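Local coordinates for protein glutathione S-transferase (Natrialba magadii ATCC 43099, PDB 6GZF) that probably acts as a glutathione transferase of the Xi class, the class that includes the glutathionyl-hydroquinone reductases, at residues L58-A63 / I83-V88; H68-T73 / E151-M156; D170-G175 / L236-I241; Y254-M259 / H296-H301. All coordinates share one frame; numbering follows the deposited sequence.

Contacts 1 and 2 lie in the thioredoxin-like N-terminal domain: contact 1 pairs strands 56-60 and 84-87, contact 2 packs the intervening helix 65-77 against helix 150-159. Their centres lie about 12 Å apart, and Thr-70 touches Leu-58 and Val-60. Contact 3, its centre about 12 Å from contact 2's, lies in the helical C-terminal part, joining the loop before helix 177-192 to helix 238-247, tied back by the Arg-155 to Glu-238 salt bridge. Contact 4, later in the chain, lies about 30 Å from contact 3, centre to centre, yet touches contact 1 where Ala-63 meets His-296 and Tyr-297. Contacts 3 and 4 meet the thioredoxin-like domain at two separate places, the second near the predicted nucleophile Cys-64.

Contact 1 of 4, residues L58-A63 / I83-V88; sequences LYVSYA and ISVSVV
Leu-58, Tyr-59 and Val-60 pair in parallel with Val-85, Ser-86 and Val-87, joining the two strands of the beta-alpha-beta unit that opens the thioredoxin-like domain, with helix 65-77 as its connection. Four backbone hydrogen bonds hold them. Ser-84 O accepts from Leu-58 N, Leu-58 O from Ser-86 N, and Val-60 O from Val-88 N at 2.9 Å. Ser-86 O accepts from Val-60 N at 3.0 Å, with an N-H...O angle of 173°. The CA-H groups of Val-85 and Val-87 lean on the carbonyl oxygens of Leu-58 and Val-60.

Apolar packing fills the face that carries Leu-58, Val-60, Val-85 and Val-87, which helix 65-77 covers. With CG1 between the backbone N and the carbonyl carbon (chi1 59°), Val-85 turns CG2 anti to the N. Val-85 CG2 lies 3.6 Å from Val-60 CG2, the two side chains at about a right angle. Beyond the strand, the Tyr-62 ring lies across Val-87 at about a right angle, with CD2 3.5 Å from Val-87 CG1 and CE2 3.6 Å from Val-87 CG2. With an alanine in place of Tyr-62, a gap would probably open beside both methyls of Val-87 and the His-292 ring would probably lose its edge-to-face partner.

On the other face Tyr-59 CD1 rests 3.9 Å from Ser-86 CB. Their polar ends turn to other partners, Tyr-59 OH to Asp-109 and Ser-86 OG to His-57, His-108 and His-110.

Past the last pair, Ser-61 OG accepts from Ala-63 N in an ST turn. A water bridges the diverging chains, accepting from Tyr-62 N at 2.8 Å and donating to Val-88 O at 3.0 Å.

Contact 2 of 4, residues H68-T73 / E151-M156; sequences HRTLVT and EEIMRM
Met-154 swings CG away from its own backbone N (chi1 168°) and stays extended as far as SD, so that the chain crosses Thr-73 at about a right angle, CG 3.2 Å and SD 3.5 Å from Thr-73 OG1. Thr-73 in turn holds OG1 beside its backbone N (chi1 -57°), which lets the hydroxyl donate back to Arg-69 O at 3.0 Å. That oxygen also takes the helical bond from Thr-73 N, the two donors arriving from opposite faces of the carbonyl plane. The other branch, Thr-73 CG2, lies 3.7 Å from Met-154 O.

Helices 65-77 and 150-159 run nearly parallel here, their axes 8.7 Å apart, side by side on one face of the thioredoxin-like sheet. Between them and strand 56-60, Thr-70 CG2 meets Ile-153 CG2 at 3.7 Å, while Thr-70 OG1 bonds back to Ala-67 O.

Toward the N-terminal ends, Arg-69 bends alongside Glu-151. The CB of Glu-151 sits at the edge of the guanidinium, 3.6 Å from Arg-69 NH2, but the charges are too far apart for a salt bridge, with Arg-69 NH2 4.5 Å from Glu-151 OE1. Ile-241 of helix 238-247 covers Arg-69 and Thr-73, and Arg-69 also touches Ser-150, a predicted glutathione-binding residue.

Contact 3 of 4, residues D170-G175 / L236-I241; sequences DLYPEG and LTEADI
Leu-171 O accepts from Glu-238 N at 2.9 Å, the donor lying in the carbonyl plane and the N-H bent to 140°. The same oxygen rests near Glu-238 CG, at 3.3 Å. The two methyls of Leu-171 part company: CD1 meets Ile-241 CD1 at 3.8 Å, the side chains crossing at about a right angle, while CD2 reaches Leu-236 CD2 at 4.1 Å. Pro-173 CD adds a contact of 3.7 Å with Thr-237 CG2. That methyl is turned to the proline ring because Thr-237 places OG1 between its backbone N and carbonyl carbon (chi1 62°).

A second layer fixes these groups. Thr-237 N donates to Asp-240 OD1 at 2.9 Å, on the anti side of the carboxylate and somewhat out of its plane; Asp-240 OD2 is held by Tyr-274 OH and Leu-231 N. Glu-238 forms a salt bridge with Arg-155 of helix 150-159, and the same arginine makes a cation-pi contact with Tyr-172, whose OH bonds to Asp-181.

Thr-237 OG1 accepts from Ala-239 N in a weak bond of 3.4 Å, and with Asp-240 it forms the capping box at the start of helix 238-247, the Thr-X-X-Asp N-capping box familiar from the C-terminal domain of glutathione transferases.

Contact 4 of 4, residues Y254-M259 / H296-H301; sequences YHTHFM and HYYTTH
His-257 and His-301 share the one hydrogen bond across this contact, between His-257 NE2 and His-301 ND1 at 3.2 Å and nearly straight (167°); either nitrogen could be the donor. His-257 reaches it by holding CG opposite its backbone N (chi1 -179°). The carbonyl oxygen of Tyr-297 lies over one face of the His-257 ring and is not hydrogen-bonded to it.

Aromatic packing flanks this pair and extends to Tyr-254. The His-257 and Tyr-298 side chains run antiparallel alongside each other, ring centroids 5.1 Å apart and planes oblique, with His-257 CB 3.7 Å from Tyr-298 CE1. The nearly coplanar rings of Phe-258 and His-301 meet rim to rim, Phe-258 CE1 3.9 Å from His-301 ND1. Tyr-254 turns its edge to the face of Tyr-297 in an offset edge-to-face pair, centroids 6.0 Å apart and planes at 83°. A leucine in place of His-257 would probably leave His-301 ND1 without this partner, its ring then positioned mainly by packing against Phe-258 and the stacked His-5 of the tag.

The hydroxyls of Tyr-254 and Tyr-297 both bond to that of Tyr-196, the predicted proton donor/acceptor, and both tyrosines are predicted to lower the pKa of the predicted nucleophile Cys-64. Elsewhere in the contact, Tyr-298 OH bonds to Asn-252 O, and at the subunit interface Thr-256 OG1 bonds to Asn-261 of the second subunit.

The cluster fastens the end of helix 290-299 to the loop after helix 250-254, while Pro-65, at the start of helix 65-77, touches Tyr-254 and Tyr-297.

Contact 1 of 4, residues L58-A63 / I83-V88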
# COMPACT_ATOMS: atom_id res chain seq x y z
N LEU A 58 0.24 14.64 -30.80
CA LEU A 58 0.48 13.65 -29.75
C LEU A 58 -0.63 13.63 -28.70
O LEU A 58 -1.04 14.68 -28.20
CB LEU A 58 1.83 13.92 -29.07
CG LEU A 58 2.21 13.04 -27.88
CD1 LEU A 58 2.36 11.59 -28.30
CD2 LEU A 58 3.48 13.56 -27.23
N TYR A 59 -1.13 12.44 -28.39
CA TYR A 59 -2.14 12.27 -27.35
C TYR A 59 -1.56 11.59 -26.13
O TYR A 59 -1.02 10.49 -26.22
CB TYR A 59 -3.33 11.46 -27.88
CG TYR A 59 -4.11 12.15 -28.97
CD1 TYR A 59 -5.13 13.04 -28.66
CD2 TYR A 59 -3.84 11.91 -30.30
CE1 TYR A 59 -5.85 13.67 -29.65
CE2 TYR A 59 -4.56 12.53 -31.30
CZ TYR A 59 -5.56 13.41 -30.97
OH TYR A 59 -6.28 14.04 -31.96
N VAL A 60 -1.65 12.25 -24.97
CA VAL A 60 -1.09 11.69 -23.75
C VAL A 60 -1.99 11.86 -22.54
O VAL A 60 -2.89 12.71 -22.52
CB VAL A 60 0.27 12.32 -23.39
CG1 VAL A 60 1.31 12.03 -24.46
CG2 VAL A 60 0.12 13.82 -23.18
N SER A 61 -1.75 11.03 -21.53
CA SER A 61 -2.23 11.27 -20.18
C SER A 61 -1.01 11.55 -19.31
O SER A 61 0.03 10.92 -19.50
CB SER A 61 -3.02 10.08 -19.65
OG SER A 61 -3.28 10.21 -18.26
N TYR A 62 -1.13 12.49 -18.38
CA TYR A 62 -0.01 12.80 -17.50
C TYR A 62 0.23 11.67 -16.50
O TYR A 62 1.29 11.60 -15.88
CB TYR A 62 -0.26 14.11 -16.75
CG TYR A 62 0.11 15.35 -17.54
CD1 TYR A 62 1.42 15.57 -17.95
CD2 TYR A 62 -0.84 16.31 -17.85
CE1 TYR A 62 1.77 16.71 -18.66
CE2 TYR A 62 -0.51 17.45 -18.56
CZ TYR A 62 0.80 17.64 -18.96
OH TYR A 62 1.14 18.77 -19.67
N ALA A 63 -0.76 10.80 -16.35
CA ALA A 63 -0.70 9.73 -15.36
C ALA A 63 -0.00 8.48 -15.90
O ALA A 63 0.60 7.72 -15.15
CB ALA A 63 -2.09 9.38 -14.89
N ILE A 83 5.79 19.51 -32.48
CA ILE A 83 4.78 18.48 -32.27
C ILE A 83 3.78 18.89 -31.19
O ILE A 83 4.12 19.00 -30.01
CB ILE A 83 5.42 17.14 -31.89
CG1 ILE A 83 6.46 16.74 -32.95
CG2 ILE A 83 4.36 16.06 -31.74
CD1 ILE A 83 7.31 15.56 -32.57
N SER A 84 2.54 19.12 -31.61
CA SER A 84 1.48 19.54 -30.70
C SER A 84 1.00 18.37 -29.83
O SER A 84 1.26 17.21 -30.14
CB SER A 84 0.30 20.12 -31.49
OG SER A 84 -0.23 19.16 -32.39
N VAL A 85 0.31 18.69 -28.74
CA VAL A 85 -0.09 17.67 -27.79
C VAL A 85 -1.46 17.95 -27.15
O VAL A 85 -1.79 19.10 -26.84
CB VAL A 85 0.98 17.51 -26.67
CG1 VAL A 85 1.19 18.83 -25.93
CG2 VAL A 85 0.60 16.40 -25.71
N SER A 86 -2.25 16.90 -26.99
CA SER A 86 -3.51 16.98 -26.26
C SER A 86 -3.44 16.10 -25.01
O SER A 86 -2.88 15.00 -25.05
CB SER A 86 -4.68 16.55 -27.14
OG SER A 86 -4.90 17.49 -28.18
N VAL A 87 -4.00 16.58 -23.91
CA VAL A 87 -3.98 15.83 -22.66
C VAL A 87 -5.36 15.34 -22.27
O VAL A 87 -6.28 16.13 -22.06
CB VAL A 87 -3.42 16.69 -21.51
CG1 VAL A 87 -3.37 15.87 -20.23
CG2 VAL A 87 -2.03 17.20 -21.86
N VAL A 88 -5.51 14.02 -22.18
CA VAL A 88 -6.79 13.41 -21.86
C VAL A 88 -7.07 13.45 -20.36
O VAL A 88 -6.17 13.67 -19.55
CB VAL A 88 -6.86 11.95 -22.34
CG1 VAL A 88 -6.60 11.88 -23.84
CG2 VAL A 88 -5.85 11.10 -21.60
O HOH W 1 -3.69 13.50 -17.90

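Contact 2 of 4, residues H68-T73 / E151-M156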
# COMPACT_ATOMS: atom_id res chain seq x y z
N HIS A 68 4.15 9.26 -20.70
CA HIS A 68 5.09 10.18 -20.08
C HIS A 68 6.48 10.09 -20.72
O HIS A 68 7.22 11.07 -20.74
CB HIS A 68 5.19 9.91 -18.57
CG HIS A 68 5.97 10.94 -17.81
ND1 HIS A 68 6.51 10.69 -16.57
CD2 HIS A 68 6.29 12.21 -18.12
CE1 HIS A 68 7.13 11.77 -16.14
NE2 HIS A 68 7.02 12.71 -17.06
N ARG A 69 6.81 8.91 -21.23
CA ARG A 69 8.07 8.70 -21.93
C ARG A 69 8.20 9.62 -23.14
O ARG A 69 9.25 10.20 -23.39
CB ARG A 69 8.21 7.24 -22.36
CG ARG A 69 9.13 6.42 -21.47
CD ARG A 69 8.57 5.04 -21.19
NE ARG A 69 8.69 4.13 -22.33
CZ ARG A 69 8.94 2.83 -22.23
NH1 ARG A 69 9.10 2.28 -21.03
NH2 ARG A 69 9.02 2.08 -23.32
N THR A 70 7.10 9.76 -23.88
CA THR A 70 7.07 10.62 -25.06
C THR A 70 7.18 12.09 -24.67
O THR A 70 7.79 12.89 -25.38
CB THR A 70 5.79 10.41 -25.88
OG1 THR A 70 4.66 10.84 -25.12
CG2 THR A 70 5.63 8.94 -26.24
N LEU A 71 6.58 12.44 -23.53
CA LEU A 71 6.58 13.82 -23.06
C LEU A 71 7.97 14.27 -22.61
O LEU A 71 8.39 15.39 -22.91
CB LEU A 71 5.58 13.99 -21.91
CG LEU A 71 4.10 13.88 -22.28
CD1 LEU A 71 3.23 14.19 -21.07
CD2 LEU A 71 3.76 14.79 -23.44
N VAL A 72 8.67 13.40 -21.89
CA VAL A 72 10.01 13.71 -21.42
C VAL A 72 10.96 13.90 -22.60
O VAL A 72 11.79 14.80 -22.60
CB VAL A 72 10.55 12.60 -20.49
CG1 VAL A 72 12.02 12.83 -20.16
CG2 VAL A 72 9.72 12.54 -19.21
N THR A 73 10.82 13.05 -23.61
CA THR A 73 11.64 13.14 -24.81
C THR A 73 11.34 14.41 -25.59
O THR A 73 12.25 15.12 -26.02
CB THR A 73 11.44 11.92 -25.73
OG1 THR A 73 11.72 10.72 -25.00
CG2 THR A 73 12.36 12.00 -26.94
N GLU A 151 7.84 3.15 -26.66
CA GLU A 151 9.25 2.89 -26.93
C GLU A 151 9.69 3.42 -28.29
O GLU A 151 10.79 3.96 -28.43
CB GLU A 151 9.51 1.38 -26.85
CG GLU A 151 10.85 0.93 -27.41
CD GLU A 151 11.09 -0.55 -27.20
OE1 GLU A 151 10.72 -1.07 -26.12
OE2 GLU A 151 11.65 -1.20 -28.11
N GLU A 152 8.83 3.27 -29.29
CA GLU A 152 9.18 3.64 -30.66
C GLU A 152 8.92 5.11 -30.95
O GLU A 152 9.64 5.73 -31.74
CB GLU A 152 8.43 2.76 -31.65
CG GLU A 152 8.76 1.28 -31.51
CD GLU A 152 8.03 0.42 -32.53
OE1 GLU A 152 6.83 0.67 -32.78
OE2 GLU A 152 8.66 -0.52 -33.07
N ILE A 153 7.89 5.67 -30.33
CA ILE A 153 7.60 7.10 -30.47
C ILE A 153 8.71 7.91 -29.82
O ILE A 153 9.13 8.94 -30.36
CB ILE A 153 6.24 7.47 -29.84
CG1 ILE A 153 5.10 6.78 -30.59
CG2 ILE A 153 6.03 8.98 -29.88
CD1 ILE A 153 3.73 7.07 -30.02
N MET A 154 9.20 7.44 -28.68
CA MET A 154 10.34 8.06 -28.02
C MET A 154 11.56 8.02 -28.93
O MET A 154 12.27 9.02 -29.07
CB MET A 154 10.65 7.35 -26.70
CG MET A 154 11.99 7.75 -26.09
SD MET A 154 12.20 7.26 -24.37
CE MET A 154 12.23 5.47 -24.53
N ARG A 155 11.79 6.87 -29.56
CA ARG A 155 12.94 6.68 -30.44
C ARG A 155 12.90 7.60 -31.65
O ARG A 155 13.89 8.25 -31.98
CB ARG A 155 13.01 5.22 -30.90
CG ARG A 155 14.09 4.94 -31.94
CD ARG A 155 15.47 5.26 -31.40
NE ARG A 155 15.79 4.47 -30.22
CZ ARG A 155 16.31 3.24 -30.26
NH1 ARG A 155 16.57 2.59 -29.13
NH2 ARG A 155 16.55 2.67 -31.43
N MET A 156 11.75 7.67 -32.32
CA MET A 156 11.64 8.48 -33.53
C MET A 156 11.62 9.97 -33.20
O MET A 156 12.06 10.80 -34.00
CB MET A 156 10.40 8.09 -34.33
CG MET A 156 9.07 8.43 -33.69
SD MET A 156 7.69 7.87 -34.71
CE MET A 156 7.70 6.11 -34.38

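Contact 3 of 4, residues D170-G175 / L236-I241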
# COMPACT_ATOMS: atom_id res chain seq x y z
N ASP A 170 21.24 14.39 -27.59
CA ASP A 170 21.28 13.10 -28.26
C ASP A 170 21.10 11.97 -27.26
O ASP A 170 22.06 11.48 -26.67
CB ASP A 170 22.60 12.95 -29.03
CG ASP A 170 22.63 11.71 -29.91
OD1 ASP A 170 21.56 11.12 -30.16
OD2 ASP A 170 23.73 11.34 -30.36
N LEU A 171 19.85 11.55 -27.07
CA LEU A 171 19.50 10.54 -26.07
C LEU A 171 19.67 9.12 -26.60
O LEU A 171 19.18 8.16 -26.01
CB LEU A 171 18.07 10.75 -25.57
CG LEU A 171 17.74 12.16 -25.09
CD1 LEU A 171 16.23 12.34 -24.94
CD2 LEU A 171 18.45 12.47 -23.78
N TYR A 172 20.36 9.00 -27.73
CA TYR A 172 20.68 7.71 -28.31
C TYR A 172 22.01 7.83 -29.06
O TYR A 172 22.07 7.63 -30.27
CB TYR A 172 19.56 7.25 -29.25
CG TYR A 172 19.67 5.82 -29.75
CD1 TYR A 172 19.65 4.75 -28.86
CD2 TYR A 172 19.74 5.55 -31.11
CE1 TYR A 172 19.74 3.45 -29.32
CE2 TYR A 172 19.82 4.25 -31.57
CZ TYR A 172 19.82 3.21 -30.68
OH TYR A 172 19.90 1.91 -31.14
N PRO A 173 23.09 8.17 -28.32
CA PRO A 173 24.35 8.60 -28.93
C PRO A 173 25.21 7.45 -29.45
O PRO A 173 25.06 6.31 -29.03
CB PRO A 173 25.05 9.32 -27.78
CG PRO A 173 24.60 8.58 -26.57
CD PRO A 173 23.19 8.11 -26.85
N GLU A 174 26.11 7.78 -30.37
CA GLU A 174 27.02 6.81 -30.97
C GLU A 174 27.94 6.20 -29.91
O GLU A 174 28.53 6.91 -29.10
CB GLU A 174 27.85 7.47 -32.07
CG GLU A 174 29.20 6.83 -32.33
CD GLU A 174 30.23 7.81 -32.84
OE1 GLU A 174 30.00 9.04 -32.74
OE2 GLU A 174 31.28 7.36 -33.35
N GLY A 175 28.04 4.87 -29.92
CA GLY A 175 28.89 4.17 -28.99
C GLY A 175 28.15 3.68 -27.76
O GLY A 175 28.66 2.87 -26.99
N LEU A 236 23.11 10.82 -20.57
CA LEU A 236 21.67 10.68 -20.45
C LEU A 236 21.08 10.09 -21.73
O LEU A 236 21.30 10.63 -22.82
CB LEU A 236 21.02 12.03 -20.15
CG LEU A 236 19.56 12.01 -19.69
CD1 LEU A 236 19.45 11.48 -18.27
CD2 LEU A 236 18.95 13.41 -19.79
N THR A 237 20.35 8.99 -21.61
CA THR A 237 19.80 8.31 -22.78
C THR A 237 18.33 7.94 -22.60
O THR A 237 17.72 8.24 -21.57
CB THR A 237 20.58 7.02 -23.10
OG1 THR A 237 20.49 6.11 -22.00
CG2 THR A 237 22.05 7.33 -23.38
N GLU A 238 17.76 7.29 -23.61
CA GLU A 238 16.38 6.81 -23.56
C GLU A 238 16.19 5.79 -22.45
O GLU A 238 15.10 5.66 -21.90
CB GLU A 238 15.98 6.19 -24.90
CG GLU A 238 16.01 7.12 -26.09
CD GLU A 238 15.49 6.46 -27.35
OE1 GLU A 238 14.99 5.32 -27.26
OE2 GLU A 238 15.56 7.09 -28.43
N ALA A 239 17.27 5.08 -22.13
CA ALA A 239 17.24 4.06 -21.08
C ALA A 239 16.85 4.68 -19.74
O ALA A 239 16.16 4.05 -18.94
CB ALA A 239 18.59 3.38 -20.97
N ASP A 240 17.29 5.91 -19.51
CA ASP A 240 16.98 6.61 -18.27
C ASP A 240 15.53 7.08 -18.25
O ASP A 240 14.90 7.12 -17.20
CB ASP A 240 17.92 7.81 -18.09
CG ASP A 240 19.38 7.41 -18.15
OD1 ASP A 240 19.95 7.41 -19.27
OD2 ASP A 240 19.97 7.10 -17.10
N ILE A 241 15.01 7.44 -19.42
CA ILE A 241 13.63 7.91 -19.53
C ILE A 241 12.64 6.78 -19.23
O ILE A 241 11.62 7.00 -18.58
CB ILE A 241 13.35 8.48 -20.94
CG1 ILE A 241 14.32 9.62 -21.25
CG2 ILE A 241 11.91 8.97 -21.04
CD1 ILE A 241 14.02 10.35 -22.54

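Contact 4 of 4, residues Y254-M259 / H296-H301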
# COMPACT_ATOMS: atom_id res chain seq x y z
N TYR A 254 2.80 2.92 -6.88
CA TYR A 254 3.15 1.51 -7.03
C TYR A 254 3.37 0.80 -5.69
O TYR A 254 2.97 -0.35 -5.51
CB TYR A 254 4.40 1.37 -7.90
CG TYR A 254 4.21 1.82 -9.33
CD1 TYR A 254 2.96 1.80 -9.93
CD2 TYR A 254 5.29 2.27 -10.08
CE1 TYR A 254 2.79 2.20 -11.24
CE2 TYR A 254 5.12 2.68 -11.39
CZ TYR A 254 3.87 2.65 -11.96
OH TYR A 254 3.70 3.06 -13.27
N HIS A 255 4.02 1.50 -4.77
CA HIS A 255 4.37 0.95 -3.47
C HIS A 255 3.14 0.55 -2.65
O HIS A 255 3.12 -0.50 -2.02
CB HIS A 255 5.22 1.96 -2.69
CG HIS A 255 5.78 1.43 -1.41
ND1 HIS A 255 5.00 1.20 -0.29
CD2 HIS A 255 7.04 1.09 -1.06
CE1 HIS A 255 5.77 0.74 0.68
NE2 HIS A 255 7.01 0.67 0.24
N THR A 256 2.12 1.40 -2.67
CA THR A 256 0.93 1.19 -1.85
C THR A 256 -0.24 0.62 -2.66
O THR A 256 -0.79 -0.42 -2.31
CB THR A 256 0.47 2.50 -1.19
OG1 THR A 256 1.48 2.95 -0.28
CG2 THR A 256 -0.83 2.28 -0.43
N HIS A 257 -0.61 1.33 -3.72
CA HIS A 257 -1.76 0.95 -4.53
C HIS A 257 -1.57 -0.41 -5.20
O HIS A 257 -2.49 -1.22 -5.27
CB HIS A 257 -2.04 2.02 -5.59
CG HIS A 257 -3.22 1.71 -6.46
ND1 HIS A 257 -4.48 1.49 -5.95
CD2 HIS A 257 -3.33 1.60 -7.81
CE1 HIS A 257 -5.32 1.25 -6.94
NE2 HIS A 257 -4.64 1.31 -8.08
N PHE A 258 -0.36 -0.66 -5.70
CA PHE A 258 -0.05 -1.92 -6.35
C PHE A 258 0.66 -2.88 -5.40
O PHE A 258 1.10 -3.96 -5.81
CB PHE A 258 0.81 -1.69 -7.60
CG PHE A 258 0.01 -1.29 -8.82
CD1 PHE A 258 -1.37 -1.31 -8.79
CD2 PHE A 258 0.65 -0.92 -9.98
CE1 PHE A 258 -2.10 -0.95 -9.90
CE2 PHE A 258 -0.08 -0.56 -11.10
CZ PHE A 258 -1.46 -0.57 -11.06
N MET A 259 0.78 -2.47 -4.14
CA MET A 259 1.34 -3.31 -3.08
C MET A 259 2.76 -3.80 -3.36
O MET A 259 3.13 -4.91 -2.97
CB MET A 259 0.42 -4.51 -2.83
CG MET A 259 -0.54 -4.31 -1.67
SD MET A 259 -1.83 -5.56 -1.57
CE MET A 259 -3.09 -4.83 -2.61
N HIS A 296 -5.60 9.22 -11.05
CA HIS A 296 -5.87 8.12 -11.96
C HIS A 296 -5.80 6.77 -11.26
O HIS A 296 -6.77 6.03 -11.20
CB HIS A 296 -4.90 8.14 -13.14
CG HIS A 296 -5.02 6.97 -14.05
ND1 HIS A 296 -5.99 6.87 -15.03
CD2 HIS A 296 -4.28 5.83 -14.14
CE1 HIS A 296 -5.85 5.73 -15.67
NE2 HIS A 296 -4.82 5.08 -15.16
N TYR A 297 -4.64 6.45 -10.70
CA TYR A 297 -4.41 5.11 -10.16
C TYR A 297 -5.28 4.77 -8.96
O TYR A 297 -5.61 3.61 -8.75
CB TYR A 297 -2.93 4.95 -9.80
CG TYR A 297 -2.04 4.79 -11.00
CD1 TYR A 297 -1.63 5.89 -11.74
CD2 TYR A 297 -1.62 3.53 -11.41
CE1 TYR A 297 -0.82 5.75 -12.85
CE2 TYR A 297 -0.81 3.38 -12.52
CZ TYR A 297 -0.42 4.49 -13.23
OH TYR A 297 0.39 4.34 -14.34
N TYR A 298 -5.68 5.78 -8.19
CA TYR A 298 -6.44 5.52 -6.97
C TYR A 298 -7.96 5.55 -7.16
O TYR A 298 -8.69 5.04 -6.32
CB TYR A 298 -6.04 6.51 -5.87
CG TYR A 298 -4.71 6.19 -5.21
CD1 TYR A 298 -4.61 5.15 -4.29
CD2 TYR A 298 -3.57 6.92 -5.50
CE1 TYR A 298 -3.40 4.85 -3.69
CE2 TYR A 298 -2.36 6.63 -4.90
CZ TYR A 298 -2.28 5.59 -3.99
OH TYR A 298 -1.08 5.30 -3.39
N THR A 299 -8.43 6.14 -8.26
CA THR A 299 -9.88 6.26 -8.47
C THR A 299 -10.39 5.61 -9.76
O THR A 299 -11.59 5.56 -9.99
CB THR A 299 -10.32 7.74 -8.49
OG1 THR A 299 -9.93 8.35 -9.73
CG2 THR A 299 -9.71 8.51 -7.33
N THR A 300 -9.48 5.09 -10.58
CA THR A 300 -9.86 4.51 -11.87
C THR A 300 -9.85 2.97 -11.78
O THR A 300 -10.42 2.28 -12.62
CB THR A 300 -8.93 5.04 -13.01
OG1 THR A 300 -9.45 6.28 -13.50
CG2 THR A 300 -8.80 4.07 -14.18
N HIS A 301 -9.24 2.45 -10.71
CA HIS A 301 -9.17 1.01 -10.50
C HIS A 301 -10.09 0.54 -9.37
O HIS A 301 -9.69 0.51 -8.21
CB HIS A 301 -7.73 0.59 -10.19
CG HIS A 301 -6.75 0.94 -11.27
ND1 HIS A 301 -5.39 0.82 -11.10
CD2 HIS A 301 -6.93 1.40 -12.53
CE1 HIS A 301 -4.77 1.20 -12.21
NE2 HIS A 301 -5.69 1.55 -13.09